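Local coordinates for protein chitinase (Chromobacterium violaceum, PDB 4TXG) that probably binds chitin and hydrolyses its glycosidic bonds, combining a family 18 glycoside hydrolase domain with a carbohydrate-binding module, at residues G144-A149 / R153-G158; Y188-V193 / M601-A606; G231-L236 / V298-K303; T348-L353 / L386-F391; R355-A358 / Y363-I366. All blocks are in the same frame, centred on the assembly; numbering follows the deposited sequence.

Contact 1. Residues G144-A149 / R153-G158; sequences GAEQLA and RRRIIG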
# COMPACT_ATOMS: atom_id res chain seq x y z
N GLY A 144 -20.32 -0.71 9.10
CA GLY A 144 -19.32 -0.75 8.05
C GLY A 144 -18.03 -1.53 8.31
O GLY A 144 -17.19 -1.64 7.41
N ALA A 145 -17.85 -2.06 9.51
CA ALA A 145 -16.67 -2.86 9.81
C ALA A 145 -16.76 -4.19 9.07
O ALA A 145 -17.85 -4.72 8.88
CB ALA A 145 -16.51 -3.10 11.31
N GLU A 146 -15.61 -4.73 8.66
CA GLU A 146 -15.60 -5.93 7.84
C GLU A 146 -15.82 -7.21 8.67
O GLU A 146 -15.29 -7.36 9.77
CB GLU A 146 -14.28 -6.03 7.06
CG GLU A 146 -14.33 -7.03 5.93
CD GLU A 146 -13.17 -6.91 4.94
OE1 GLU A 146 -12.92 -7.90 4.22
OE2 GLU A 146 -12.51 -5.84 4.88
N GLN A 147 -16.64 -8.11 8.14
CA GLN A 147 -16.76 -9.44 8.72
C GLN A 147 -15.50 -10.22 8.35
O GLN A 147 -15.32 -10.58 7.18
CB GLN A 147 -18.00 -10.16 8.20
CG GLN A 147 -19.31 -9.41 8.45
CD GLN A 147 -20.50 -10.18 7.90
OE1 GLN A 147 -20.62 -11.38 8.12
NE2 GLN A 147 -21.36 -9.49 7.17
N LEU A 148 -14.64 -10.47 9.33
CA LEU A 148 -13.33 -11.07 9.03
C LEU A 148 -13.26 -12.56 9.36
O LEU A 148 -13.85 -13.03 10.34
CB LEU A 148 -12.22 -10.32 9.79
CG LEU A 148 -11.91 -8.88 9.37
CD1 LEU A 148 -10.78 -8.32 10.23
CD2 LEU A 148 -11.53 -8.76 7.87
N ALA A 149 -12.53 -13.29 8.52
CA ALA A 149 -12.35 -14.72 8.68
C ALA A 149 -11.62 -15.10 9.96
O ALA A 149 -10.89 -14.29 10.54
CB ALA A 149 -11.60 -15.28 7.47
N ARG A 153 -9.50 -9.93 14.73
CA ARG A 153 -9.81 -8.51 14.94
C ARG A 153 -9.22 -7.62 13.84
O ARG A 153 -9.67 -6.49 13.63
CB ARG A 153 -9.27 -8.09 16.31
CG ARG A 153 -9.40 -6.60 16.68
CD ARG A 153 -9.00 -6.37 18.15
NE ARG A 153 -7.64 -6.82 18.46
CZ ARG A 153 -7.34 -7.98 19.03
NH1 ARG A 153 -8.29 -8.83 19.36
NH2 ARG A 153 -6.07 -8.29 19.27
N ARG A 154 -8.19 -8.13 13.16
CA ARG A 154 -7.46 -7.36 12.15
C ARG A 154 -7.39 -8.11 10.84
O ARG A 154 -7.33 -9.34 10.83
CB ARG A 154 -6.03 -7.07 12.62
CG ARG A 154 -5.92 -6.42 13.98
CD ARG A 154 -6.33 -4.95 13.95
NE ARG A 154 -6.47 -4.47 15.33
CZ ARG A 154 -7.35 -3.55 15.72
NH1 ARG A 154 -8.14 -2.95 14.81
NH2 ARG A 154 -7.42 -3.23 17.00
N ARG A 155 -7.34 -7.38 9.73
CA ARG A 155 -7.04 -8.04 8.47
C ARG A 155 -5.62 -8.61 8.54
O ARG A 155 -4.74 -8.01 9.14
CB ARG A 155 -7.16 -7.09 7.29
CG ARG A 155 -8.55 -6.51 7.12
CD ARG A 155 -8.70 -5.82 5.77
NE ARG A 155 -9.97 -5.11 5.70
CZ ARG A 155 -10.13 -3.87 6.13
NH1 ARG A 155 -9.09 -3.21 6.64
NH2 ARG A 155 -11.32 -3.28 6.04
N ILE A 156 -5.45 -9.78 7.94
CA ILE A 156 -4.16 -10.42 7.80
C ILE A 156 -4.10 -10.84 6.34
O ILE A 156 -4.71 -11.83 5.94
CB ILE A 156 -3.99 -11.62 8.75
CG1 ILE A 156 -4.13 -11.17 10.20
CG2 ILE A 156 -2.64 -12.31 8.52
CD1 ILE A 156 -4.16 -12.33 11.21
N ILE A 157 -3.41 -10.03 5.55
CA ILE A 157 -3.46 -10.14 4.10
C ILE A 157 -2.14 -10.63 3.55
O ILE A 157 -1.13 -9.95 3.66
CB ILE A 157 -3.79 -8.78 3.47
CG1 ILE A 157 -5.10 -8.23 4.06
CG2 ILE A 157 -3.88 -8.87 1.96
CD1 ILE A 157 -5.07 -6.70 4.21
N GLY A 158 -2.15 -11.81 2.95
CA GLY A 158 -0.91 -12.37 2.43
C GLY A 158 -0.87 -12.33 0.91
O GLY A 158 -1.83 -12.72 0.25

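Contact 2. Residues Y188-V193 / M601-A606; sequences YAFAHV and MFWELA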
# COMPACT_ATOMS: atom_id res chain seq x y z
N TYR A 188 -3.49 -12.58 -5.04
CA TYR A 188 -2.73 -13.33 -6.04
C TYR A 188 -1.93 -12.39 -6.92
O TYR A 188 -2.49 -11.51 -7.58
CB TYR A 188 -3.69 -14.16 -6.89
CG TYR A 188 -3.02 -15.01 -7.95
CD1 TYR A 188 -2.67 -14.47 -9.19
CD2 TYR A 188 -2.77 -16.35 -7.72
CE1 TYR A 188 -2.08 -15.26 -10.18
CE2 TYR A 188 -2.17 -17.14 -8.68
CZ TYR A 188 -1.83 -16.59 -9.91
OH TYR A 188 -1.24 -17.39 -10.87
N ALA A 189 -0.61 -12.61 -6.97
CA ALA A 189 0.31 -11.76 -7.72
C ALA A 189 0.96 -12.53 -8.87
O ALA A 189 1.56 -13.57 -8.63
CB ALA A 189 1.40 -11.23 -6.78
N PHE A 190 0.87 -12.06 -10.13
CA PHE A 190 0.18 -10.84 -10.57
C PHE A 190 -0.61 -11.07 -11.84
O PHE A 190 -0.18 -11.83 -12.72
CB PHE A 190 1.18 -9.71 -10.89
CG PHE A 190 1.74 -9.02 -9.70
CD1 PHE A 190 0.95 -8.20 -8.92
CD2 PHE A 190 3.09 -9.14 -9.40
CE1 PHE A 190 1.49 -7.54 -7.83
CE2 PHE A 190 3.64 -8.48 -8.32
CZ PHE A 190 2.83 -7.68 -7.54
N ALA A 191 -1.74 -10.38 -11.97
CA ALA A 191 -2.32 -10.13 -13.29
C ALA A 191 -1.66 -8.88 -13.88
O ALA A 191 -0.99 -8.12 -13.18
CB ALA A 191 -3.83 -9.97 -13.21
N HIS A 192 -1.85 -8.66 -15.18
CA HIS A 192 -1.34 -7.46 -15.82
C HIS A 192 -2.42 -6.88 -16.72
O HIS A 192 -3.48 -7.49 -16.90
CB HIS A 192 -0.08 -7.76 -16.64
CG HIS A 192 -0.30 -8.74 -17.75
ND1 HIS A 192 -0.11 -10.09 -17.60
CD2 HIS A 192 -0.68 -8.55 -19.04
CE1 HIS A 192 -0.38 -10.71 -18.74
NE2 HIS A 192 -0.72 -9.79 -19.63
N VAL A 193 -2.16 -5.70 -17.25
CA VAL A 193 -3.02 -5.07 -18.25
C VAL A 193 -2.50 -5.45 -19.63
O VAL A 193 -1.37 -5.12 -19.97
CB VAL A 193 -3.03 -3.55 -18.09
CG1 VAL A 193 -3.91 -2.91 -19.18
CG2 VAL A 193 -3.50 -3.18 -16.70
N MET A 601 -0.62 -6.36 6.06
CA MET A 601 -0.43 -7.03 4.79
C MET A 601 1.03 -7.50 4.78
O MET A 601 1.87 -6.87 5.41
CB MET A 601 -0.76 -6.08 3.63
CG MET A 601 -0.35 -6.55 2.24
SD MET A 601 1.38 -6.10 1.91
CE MET A 601 1.21 -4.36 1.50
N PHE A 602 1.35 -8.59 4.10
CA PHE A 602 2.76 -8.95 3.97
C PHE A 602 3.08 -9.50 2.58
O PHE A 602 2.26 -10.15 1.94
CB PHE A 602 3.18 -9.96 5.06
CG PHE A 602 2.27 -11.14 5.19
CD1 PHE A 602 2.50 -12.28 4.45
CD2 PHE A 602 1.20 -11.12 6.06
CE1 PHE A 602 1.67 -13.38 4.56
CE2 PHE A 602 0.36 -12.23 6.18
CZ PHE A 602 0.60 -13.35 5.43
N TRP A 603 4.29 -9.16 2.12
CA TRP A 603 4.88 -9.72 0.92
C TRP A 603 6.09 -10.53 1.36
O TRP A 603 6.98 -9.95 1.98
CB TRP A 603 5.32 -8.61 -0.04
CG TRP A 603 5.93 -9.14 -1.28
CD1 TRP A 603 7.20 -9.64 -1.43
CD2 TRP A 603 5.29 -9.28 -2.55
NE1 TRP A 603 7.38 -10.08 -2.72
CE2 TRP A 603 6.23 -9.86 -3.43
CE3 TRP A 603 4.01 -8.96 -3.03
CZ2 TRP A 603 5.93 -10.12 -4.77
CZ3 TRP A 603 3.73 -9.22 -4.36
CH2 TRP A 603 4.68 -9.80 -5.21
N GLU A 604 6.17 -11.83 1.09
CA GLU A 604 5.15 -12.67 0.46
C GLU A 604 5.03 -13.94 1.30
O GLU A 604 5.90 -14.22 2.13
CB GLU A 604 5.54 -13.04 -0.98
CG GLU A 604 6.93 -13.68 -1.03
CD GLU A 604 7.31 -14.23 -2.39
OE1 GLU A 604 8.19 -13.63 -3.06
OE2 GLU A 604 6.75 -15.27 -2.79
N LEU A 605 3.98 -14.72 1.08
CA LEU A 605 3.72 -15.91 1.89
C LEU A 605 4.92 -16.87 1.92
O LEU A 605 5.25 -17.42 2.98
CB LEU A 605 2.47 -16.62 1.37
CG LEU A 605 1.17 -15.95 1.81
CD1 LEU A 605 0.02 -16.30 0.86
CD2 LEU A 605 0.83 -16.40 3.23
N ALA A 606 5.58 -17.05 0.79
CA ALA A 606 6.66 -18.03 0.69
C ALA A 606 7.91 -17.66 1.51
O ALA A 606 8.80 -18.49 1.69
CB ALA A 606 7.05 -18.24 -0.76

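Contact 3. Residues G231-L236 / V298-K303; sequences GHFNLL and VAFLRK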
# COMPACT_ATOMS: atom_id res chain seq x y z
N GLY A 231 -4.41 -25.32 -12.30
CA GLY A 231 -3.48 -24.32 -11.77
C GLY A 231 -3.75 -23.82 -10.36
O GLY A 231 -4.52 -24.42 -9.60
N HIS A 232 -3.07 -22.72 -10.01
CA HIS A 232 -3.27 -22.09 -8.70
C HIS A 232 -4.75 -21.79 -8.44
O HIS A 232 -5.23 -21.94 -7.31
CB HIS A 232 -2.51 -20.76 -8.59
CG HIS A 232 -1.01 -20.89 -8.66
ND1 HIS A 232 -0.29 -21.75 -7.86
CD2 HIS A 232 -0.11 -20.20 -9.40
CE1 HIS A 232 1.00 -21.61 -8.13
NE2 HIS A 232 1.14 -20.67 -9.04
N PHE A 233 -5.46 -21.35 -9.47
CA PHE A 233 -6.84 -20.90 -9.27
C PHE A 233 -7.76 -22.04 -8.83
O PHE A 233 -8.67 -21.85 -8.03
CB PHE A 233 -7.40 -20.27 -10.55
CG PHE A 233 -6.85 -18.87 -10.86
CD1 PHE A 233 -5.83 -18.32 -10.10
CD2 PHE A 233 -7.37 -18.14 -11.92
CE1 PHE A 233 -5.33 -17.05 -10.39
CE2 PHE A 233 -6.89 -16.87 -12.22
CZ PHE A 233 -5.87 -16.32 -11.45
N ASN A 234 -7.53 -23.23 -9.39
CA ASN A 234 -8.30 -24.41 -9.00
C ASN A 234 -8.15 -24.67 -7.49
O ASN A 234 -9.14 -24.87 -6.77
CB ASN A 234 -7.84 -25.62 -9.82
CG ASN A 234 -8.70 -26.85 -9.60
OD1 ASN A 234 -8.76 -27.40 -8.50
ND2 ASN A 234 -9.35 -27.32 -10.67
N LEU A 235 -6.91 -24.65 -7.00
CA LEU A 235 -6.66 -24.86 -5.58
C LEU A 235 -7.26 -23.73 -4.73
O LEU A 235 -7.84 -23.99 -3.67
CB LEU A 235 -5.16 -25.00 -5.31
CG LEU A 235 -4.56 -26.31 -5.86
CD1 LEU A 235 -3.06 -26.42 -5.60
CD2 LEU A 235 -5.30 -27.51 -5.26
N LEU A 236 -7.16 -22.48 -5.18
CA LEU A 236 -7.76 -21.38 -4.42
C LEU A 236 -9.26 -21.60 -4.25
O LEU A 236 -9.80 -21.45 -3.14
CB LEU A 236 -7.50 -20.02 -5.11
CG LEU A 236 -6.06 -19.52 -5.10
CD1 LEU A 236 -5.98 -18.21 -5.90
CD2 LEU A 236 -5.55 -19.31 -3.69
N VAL A 298 -14.66 -7.26 -13.96
CA VAL A 298 -15.94 -7.87 -13.59
C VAL A 298 -16.03 -9.30 -14.14
O VAL A 298 -16.38 -10.24 -13.42
CB VAL A 298 -17.14 -7.03 -14.09
CG1 VAL A 298 -18.44 -7.81 -13.97
CG2 VAL A 298 -17.23 -5.71 -13.32
N ALA A 299 -15.68 -9.47 -15.42
CA ALA A 299 -15.79 -10.79 -16.04
C ALA A 299 -14.82 -11.78 -15.40
O ALA A 299 -15.14 -12.96 -15.25
CB ALA A 299 -15.53 -10.69 -17.54
N PHE A 300 -13.64 -11.29 -15.05
CA PHE A 300 -12.60 -12.12 -14.43
C PHE A 300 -13.03 -12.60 -13.05
O PHE A 300 -12.90 -13.78 -12.72
CB PHE A 300 -11.29 -11.34 -14.35
CG PHE A 300 -10.10 -12.15 -13.94
CD1 PHE A 300 -9.78 -12.30 -12.60
CD2 PHE A 300 -9.29 -12.73 -14.90
CE1 PHE A 300 -8.65 -13.05 -12.23
CE2 PHE A 300 -8.17 -13.46 -14.54
CZ PHE A 300 -7.85 -13.61 -13.21
N LEU A 301 -13.52 -11.67 -12.23
CA LEU A 301 -14.03 -12.03 -10.90
C LEU A 301 -15.14 -13.09 -10.98
O LEU A 301 -15.16 -14.05 -10.20
CB LEU A 301 -14.57 -10.80 -10.18
CG LEU A 301 -13.59 -9.66 -9.89
CD1 LEU A 301 -14.18 -8.67 -8.90
CD2 LEU A 301 -12.26 -10.18 -9.41
N ARG A 302 -16.06 -12.90 -11.91
CA ARG A 302 -17.16 -13.84 -12.09
C ARG A 302 -16.68 -15.21 -12.55
O ARG A 302 -17.22 -16.23 -12.14
CB ARG A 302 -18.18 -13.27 -13.09
CG ARG A 302 -19.06 -12.20 -12.49
CD ARG A 302 -19.83 -11.44 -13.55
NE ARG A 302 -20.92 -10.66 -12.97
CZ ARG A 302 -21.62 -9.74 -13.61
NH1 ARG A 302 -21.35 -9.46 -14.88
NH2 ARG A 302 -22.60 -9.10 -12.99
N LYS A 303 -15.66 -15.22 -13.40
CA LYS A 303 -15.19 -16.46 -14.01
C LYS A 303 -14.43 -17.35 -13.03
O LYS A 303 -14.59 -18.58 -13.04
CB LYS A 303 -14.29 -16.16 -15.21
CG LYS A 303 -13.79 -17.39 -15.94
CD LYS A 303 -13.05 -16.99 -17.20
CE LYS A 303 -12.69 -18.19 -18.07
NZ LYS A 303 -11.93 -17.74 -19.27

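Contact 4. Residues T348-L353 / L386-F391; sequences TLRDRL and LKYLDF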
# COMPACT_ATOMS: atom_id res chain seq x y z
N THR A 348 -14.40 4.37 -12.04
CA THR A 348 -15.07 3.50 -13.00
C THR A 348 -15.08 2.06 -12.52
O THR A 348 -16.09 1.35 -12.67
CB THR A 348 -14.39 3.59 -14.39
OG1 THR A 348 -14.35 4.96 -14.81
CG2 THR A 348 -15.19 2.78 -15.42
N LEU A 349 -13.98 1.61 -11.95
CA LEU A 349 -13.92 0.27 -11.38
C LEU A 349 -14.95 0.11 -10.26
O LEU A 349 -15.64 -0.90 -10.19
CB LEU A 349 -12.51 0.02 -10.86
CG LEU A 349 -11.90 -1.37 -10.76
CD1 LEU A 349 -12.15 -2.21 -12.01
CD2 LEU A 349 -10.40 -1.15 -10.54
N ARG A 350 -15.07 1.14 -9.42
CA ARG A 350 -16.05 1.16 -8.33
C ARG A 350 -17.47 1.04 -8.88
O ARG A 350 -18.28 0.25 -8.40
CB ARG A 350 -15.91 2.44 -7.50
CG ARG A 350 -16.95 2.62 -6.39
CD ARG A 350 -16.56 1.84 -5.13
NE ARG A 350 -16.92 0.42 -5.21
CZ ARG A 350 -16.33 -0.54 -4.50
NH1 ARG A 350 -16.74 -1.80 -4.62
NH2 ARG A 350 -15.32 -0.24 -3.68
N ASP A 351 -17.75 1.82 -9.92
CA ASP A 351 -19.05 1.80 -10.57
C ASP A 351 -19.37 0.41 -11.15
O ASP A 351 -20.46 -0.13 -10.92
CB ASP A 351 -19.11 2.86 -11.67
CG ASP A 351 -20.44 2.88 -12.40
OD1 ASP A 351 -20.63 2.04 -13.31
OD2 ASP A 351 -21.29 3.73 -12.07
N ARG A 352 -18.43 -0.17 -11.89
CA ARG A 352 -18.71 -1.44 -12.54
C ARG A 352 -18.84 -2.57 -11.53
O ARG A 352 -19.71 -3.44 -11.67
CB ARG A 352 -17.62 -1.81 -13.56
CG ARG A 352 -17.49 -0.81 -14.70
CD ARG A 352 -18.78 -0.64 -15.49
NE ARG A 352 -18.52 0.20 -16.66
CZ ARG A 352 -18.53 1.53 -16.65
NH1 ARG A 352 -18.83 2.20 -15.54
NH2 ARG A 352 -18.26 2.20 -17.76
N LEU A 353 -17.99 -2.56 -10.51
CA LEU A 353 -18.06 -3.61 -9.50
C LEU A 353 -19.29 -3.45 -8.61
O LEU A 353 -19.88 -4.46 -8.21
CB LEU A 353 -16.78 -3.64 -8.66
CG LEU A 353 -15.62 -4.35 -9.36
CD1 LEU A 353 -14.48 -4.53 -8.39
CD2 LEU A 353 -16.05 -5.69 -9.91
N LEU A 386 -8.80 7.64 -2.85
CA LEU A 386 -9.01 6.80 -1.67
C LEU A 386 -10.49 6.51 -1.38
O LEU A 386 -10.82 5.44 -0.87
CB LEU A 386 -8.39 7.46 -0.43
CG LEU A 386 -6.86 7.52 -0.41
CD1 LEU A 386 -6.38 8.25 0.84
CD2 LEU A 386 -6.27 6.11 -0.43
N LYS A 387 -11.38 7.43 -1.74
CA LYS A 387 -12.79 7.27 -1.43
C LYS A 387 -13.42 6.07 -2.16
O LYS A 387 -14.48 5.60 -1.76
CB LYS A 387 -13.57 8.54 -1.78
CG LYS A 387 -13.58 8.86 -3.27
CD LYS A 387 -14.17 10.25 -3.57
CE LYS A 387 -15.65 10.32 -3.26
NZ LYS A 387 -16.28 11.55 -3.83
N TYR A 388 -12.77 5.57 -3.21
CA TYR A 388 -13.32 4.45 -3.97
C TYR A 388 -12.88 3.08 -3.46
O TYR A 388 -13.40 2.05 -3.90
CB TYR A 388 -12.95 4.59 -5.45
CG TYR A 388 -13.43 5.90 -6.02
CD1 TYR A 388 -14.79 6.18 -6.12
CD2 TYR A 388 -12.53 6.88 -6.44
CE1 TYR A 388 -15.25 7.38 -6.62
CE2 TYR A 388 -12.98 8.10 -6.94
CZ TYR A 388 -14.34 8.33 -7.03
OH TYR A 388 -14.81 9.54 -7.52
N LEU A 389 -11.93 3.06 -2.54
CA LEU A 389 -11.27 1.82 -2.15
C LEU A 389 -11.83 1.23 -0.86
O LEU A 389 -11.92 1.91 0.17
CB LEU A 389 -9.76 2.06 -1.98
CG LEU A 389 -9.09 2.59 -3.24
CD1 LEU A 389 -7.64 2.98 -2.95
CD2 LEU A 389 -9.15 1.53 -4.33
N ASP A 390 -12.21 -0.04 -0.92
CA ASP A 390 -12.64 -0.71 0.30
C ASP A 390 -11.56 -0.63 1.37
O ASP A 390 -11.86 -0.38 2.54
CB ASP A 390 -12.99 -2.16 0.01
CG ASP A 390 -14.29 -2.28 -0.73
OD1 ASP A 390 -15.34 -2.37 -0.07
OD2 ASP A 390 -14.26 -2.24 -1.98
N PHE A 391 -10.31 -0.83 0.97
CA PHE A 391 -9.19 -0.54 1.85
C PHE A 391 -7.90 -0.44 1.05
O PHE A 391 -7.86 -0.81 -0.12
CB PHE A 391 -9.05 -1.58 2.99
CG PHE A 391 -8.92 -3.02 2.55
CD1 PHE A 391 -7.70 -3.53 2.15
CD2 PHE A 391 -10.01 -3.88 2.61
CE1 PHE A 391 -7.56 -4.86 1.78
CE2 PHE A 391 -9.89 -5.22 2.22
CZ PHE A 391 -8.66 -5.71 1.82

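Contact 5. Residues R355-A358 / Y363-I366; sequences RAAA and YYQI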
# COMPACT_ATOMS: atom_id res chain seq x y z
N ARG A 355 -22.23 -2.23 -9.61
CA ARG A 355 -23.35 -2.71 -10.42
C ARG A 355 -23.35 -4.23 -10.53
O ARG A 355 -24.40 -4.86 -10.44
CB ARG A 355 -23.32 -2.08 -11.81
CG ARG A 355 -23.55 -0.59 -11.78
CD ARG A 355 -23.54 0.02 -13.17
NE ARG A 355 -23.36 1.46 -13.07
CZ ARG A 355 -24.35 2.32 -12.86
NH1 ARG A 355 -24.08 3.62 -12.77
NH2 ARG A 355 -25.60 1.88 -12.75
N ALA A 356 -22.17 -4.82 -10.74
CA ALA A 356 -22.04 -6.27 -10.82
C ALA A 356 -22.46 -6.93 -9.50
O ALA A 356 -23.12 -7.97 -9.49
CB ALA A 356 -20.62 -6.67 -11.19
N ALA A 357 -22.06 -6.32 -8.38
CA ALA A 357 -22.40 -6.84 -7.06
C ALA A 357 -23.92 -6.84 -6.85
O ALA A 357 -24.48 -7.79 -6.32
CB ALA A 357 -21.72 -6.00 -5.97
N ALA A 358 -24.57 -5.77 -7.28
CA ALA A 358 -26.02 -5.68 -7.15
C ALA A 358 -26.70 -6.74 -8.00
O ALA A 358 -27.70 -7.33 -7.59
CB ALA A 358 -26.50 -4.28 -7.54
N TYR A 363 -20.83 -9.24 -2.80
CA TYR A 363 -20.05 -8.01 -2.86
C TYR A 363 -18.66 -8.21 -3.46
O TYR A 363 -18.02 -9.25 -3.24
CB TYR A 363 -19.94 -7.42 -1.45
CG TYR A 363 -19.31 -6.07 -1.43
CD1 TYR A 363 -20.02 -4.96 -1.86
CD2 TYR A 363 -18.00 -5.90 -1.02
CE1 TYR A 363 -19.44 -3.71 -1.86
CE2 TYR A 363 -17.41 -4.65 -1.02
CZ TYR A 363 -18.14 -3.57 -1.44
OH TYR A 363 -17.58 -2.31 -1.45
N TYR A 364 -18.18 -7.22 -4.21
CA TYR A 364 -16.82 -7.24 -4.76
C TYR A 364 -16.01 -6.07 -4.22
O TYR A 364 -16.41 -4.92 -4.34
CB TYR A 364 -16.83 -7.19 -6.30
CG TYR A 364 -17.59 -8.33 -6.94
CD1 TYR A 364 -17.09 -9.63 -6.90
CD2 TYR A 364 -18.80 -8.10 -7.59
CE1 TYR A 364 -17.79 -10.68 -7.49
CE2 TYR A 364 -19.51 -9.15 -8.18
CZ TYR A 364 -18.99 -10.43 -8.13
OH TYR A 364 -19.69 -11.48 -8.72
N GLN A 365 -14.86 -6.38 -3.62
CA GLN A 365 -14.00 -5.35 -3.04
C GLN A 365 -13.02 -4.78 -4.07
O GLN A 365 -12.57 -5.48 -4.97
CB GLN A 365 -13.24 -5.92 -1.83
CG GLN A 365 -14.10 -6.10 -0.57
CD GLN A 365 -13.30 -6.61 0.63
OE1 GLN A 365 -12.57 -7.59 0.53
NE2 GLN A 365 -13.44 -5.94 1.78
N ILE A 366 -12.72 -3.49 -3.94
CA ILE A 366 -11.58 -2.91 -4.64
C ILE A 366 -10.55 -2.47 -3.62
O ILE A 366 -10.86 -1.69 -2.72
CB ILE A 366 -11.96 -1.70 -5.49
CG1 ILE A 366 -13.10 -2.05 -6.41
CG2 ILE A 366 -10.74 -1.22 -6.30
CD1 ILE A 366 -13.51 -0.90 -7.27

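Contact 1. Residues G144-A149 / R153-G158
Glu146 and Arg155 meet at about a right angle, and a single carboxylate oxygen takes both near nitrogens of the guanidinium in a side-on salt bridge. Arg155 presents its NE and NH2 edge: NE lies 2.8 Å from Glu146 OE2, and NH2 3.1 Å from the same OE2. The oxygen sits in the guanidinium plane, yet the two flat groups are turned 53° apart; NE meets OE2 from above the carboxylate plane, while NH2 comes nearly in line with its C-O bond. With CG opposite its backbone N (chi1 -165°), Glu146 runs extended out to Arg155. OE1 accepts a hydrogen bond from His185, and Arg155 NH1 is held by Ser455 O and Asn458 OD1, partners that would restrict the rotation of both groups. Leu148 lies across the stem of Arg155, with CD2 3.8 Å from Arg155 CG, while its other methyl, CD1, presses on the peptide ahead of the strand, 3.5 Å from Arg154 C. The rim of the Phe391 ring lies over one face of the Arg155 guanidinium and also touches Glu146. The loop 144-149 thereby covers the start of strand 155-161, the first strand of the parallel TIM barrel typical of family 18 glycoside hydrolases.

Contact 2. Residues Y188-V193 / M601-A606
Trp603 of strand 599-603 reaches toward Ala189 and Phe190 of strand 185-193, with strand 155-161 between them in the sheet, and the CZ3 and CH2 atoms at the far end of its six-membered ring make the whole contact. Its CH2 atom lies 3.5 Å from Phe190 CE2, and CZ3 is 3.6 Å from Phe190 CZ. The rings are near parallel, 22° apart, but much offset, with centroids 5.6 Å apart. Ala189 CB also touches this end of the indole, 3.9 Å from Trp603 CH2, and lies over the centre of the Phe190 ring. With CG opposite the backbone N (chi1 180°), the indole extends from its strand toward Ala189. Further out, Tyr159 meets the indole at about 45°, and Ser251 touches Phe190. A cis peptide precedes both Phe190 and Glu604. A bound cesium ion lies about 4 Å from the Trp603 side chain. Such cis peptides, and a tryptophan at the C-terminal end of the last barrel strand, are typical of the substrate cleft of family 18 chitinases.

Contact 3. Residues G231-L236 / V298-K303
The side chain of Phe233 leaves its helix with CG opposite the carbonyl carbon (chi1 -74°), whereas Phe300 has CG opposite the backbone N (chi1 -171°); these two settings direct the rings toward each other between the helices. The contact is confined to CZ of Phe300 and the CE2-CZ side of Phe233. Phe300 CZ lies 3.5 Å from Phe233 CE2 and 3.8 Å from Phe233 CZ, approaching at the edge of the Phe233 ring and close to its plane. The planes are almost perpendicular, at 87°, but the centroids are 5.9 Å apart and the rings touch by their outer atoms, without the face overlap of a T-shaped stack. The backbones stay well separated, with 10.6 Å between Phe233 CA and Lys303 CA, the nearest pair. Phe233 also makes edge-to-face contacts with Tyr188, Tyr304 and Phe306, which extends the pair into an aromatic cluster. It joins helices 231-242 and 287-304 outside the barrel, where Tyr188 of strand 185-193 packs on Phe233 and Ile250 of strand 247-253 packs on Phe300.

Contact 4. Residues T348-L353 / L386-F391
Arg350 spends one nitrogen, NH2, on two acceptors across the contact. The stronger link is a salt bridge, with NH2 2.8 Å from Asp390 OD2 and an almost straight N-H...O angle of 171°; the carboxylate oxygen lies in the guanidinium plane, but the donor comes from above the carboxylate plane. The second is the carbonyl of Tyr388: NH2 is 3.0 Å from Tyr388 O at a more bent 146°. Bends at chi2 (82°) and chi3 fold the arginine chain back so that its end reaches both acceptors, while CB packs 4.1 Å from Tyr388 CD1. The remaining guanidinium nitrogens have partners too: NE pairs with Asp354 of the same helix, and NH1 gives a weak hydrogen bond to Tyr364 O. Asp390 OD1 accepts from the hydroxyls of Tyr140 and Tyr363, and OD2 also accepts from the backbone N of Ile366. This buried carboxylate is therefore ringed by donors, which would probably favour its ionised form, while the arginine would be compensated by Asp390 and Asp354. The network links helix 338-360 to the turn entering strand 391-395 through a buried ion pair backed by a backbone carbonyl.

Contact 5. Residues R355-A358 / Y363-I366
Helix 338-360 turns back through a short connection into strand 365-371, and the nearest CA atoms, those of Ala357 and Tyr363, are 5.0 Å apart. This is a helix-to-strand return of the TIM barrel, with the helix on the outside. Alanine methyls allow the close approach. The Tyr364 ring is set with its edge against the helix backbone: Ala356 C and Ala357 N both lie in the ring plane, and Ala357 N is 3.8 Å from Tyr364 CD2. Ala357 CB sits 3.9 Å from that same CD2, while Ala356 CB is 4.1 Å from Tyr364 CE2. Tyr364 has CG opposite its carbonyl carbon (chi1 -59°), which directs the ring toward the helix. Leu301 of helix 287-304 packs on the ring and Arg302 lies by its hydroxyl end, and the hydroxyl is hydrogen-bonded to Asp360 near the helix end. Tyr363 takes part mainly through its backbone. Beside it, Ala357 CB lies 4.1 Å from Tyr363 CA.

How the contacts relate
From the N terminus, contact 1 closes first, a short loop leading into the first barrel strand. Contact 2 then opens on strand 185-193 and closes more than 400 residues later on strand 599-603, so contacts 3, 4 and 5 all nest inside it. Contact 3 closes before contact 4 opens, and contact 5 is nested within contact 4, both sharing helix 338-360. Strand 155-161 of contact 1 lies between the two strands of contact 2, with Ile157 O probably bonded to Phe602 N. A weak hydrogen bond from Gln365 to Glu146 links contact 1 to contact 5, while Val298 and Leu301 connect contact 3 to helix 338-360.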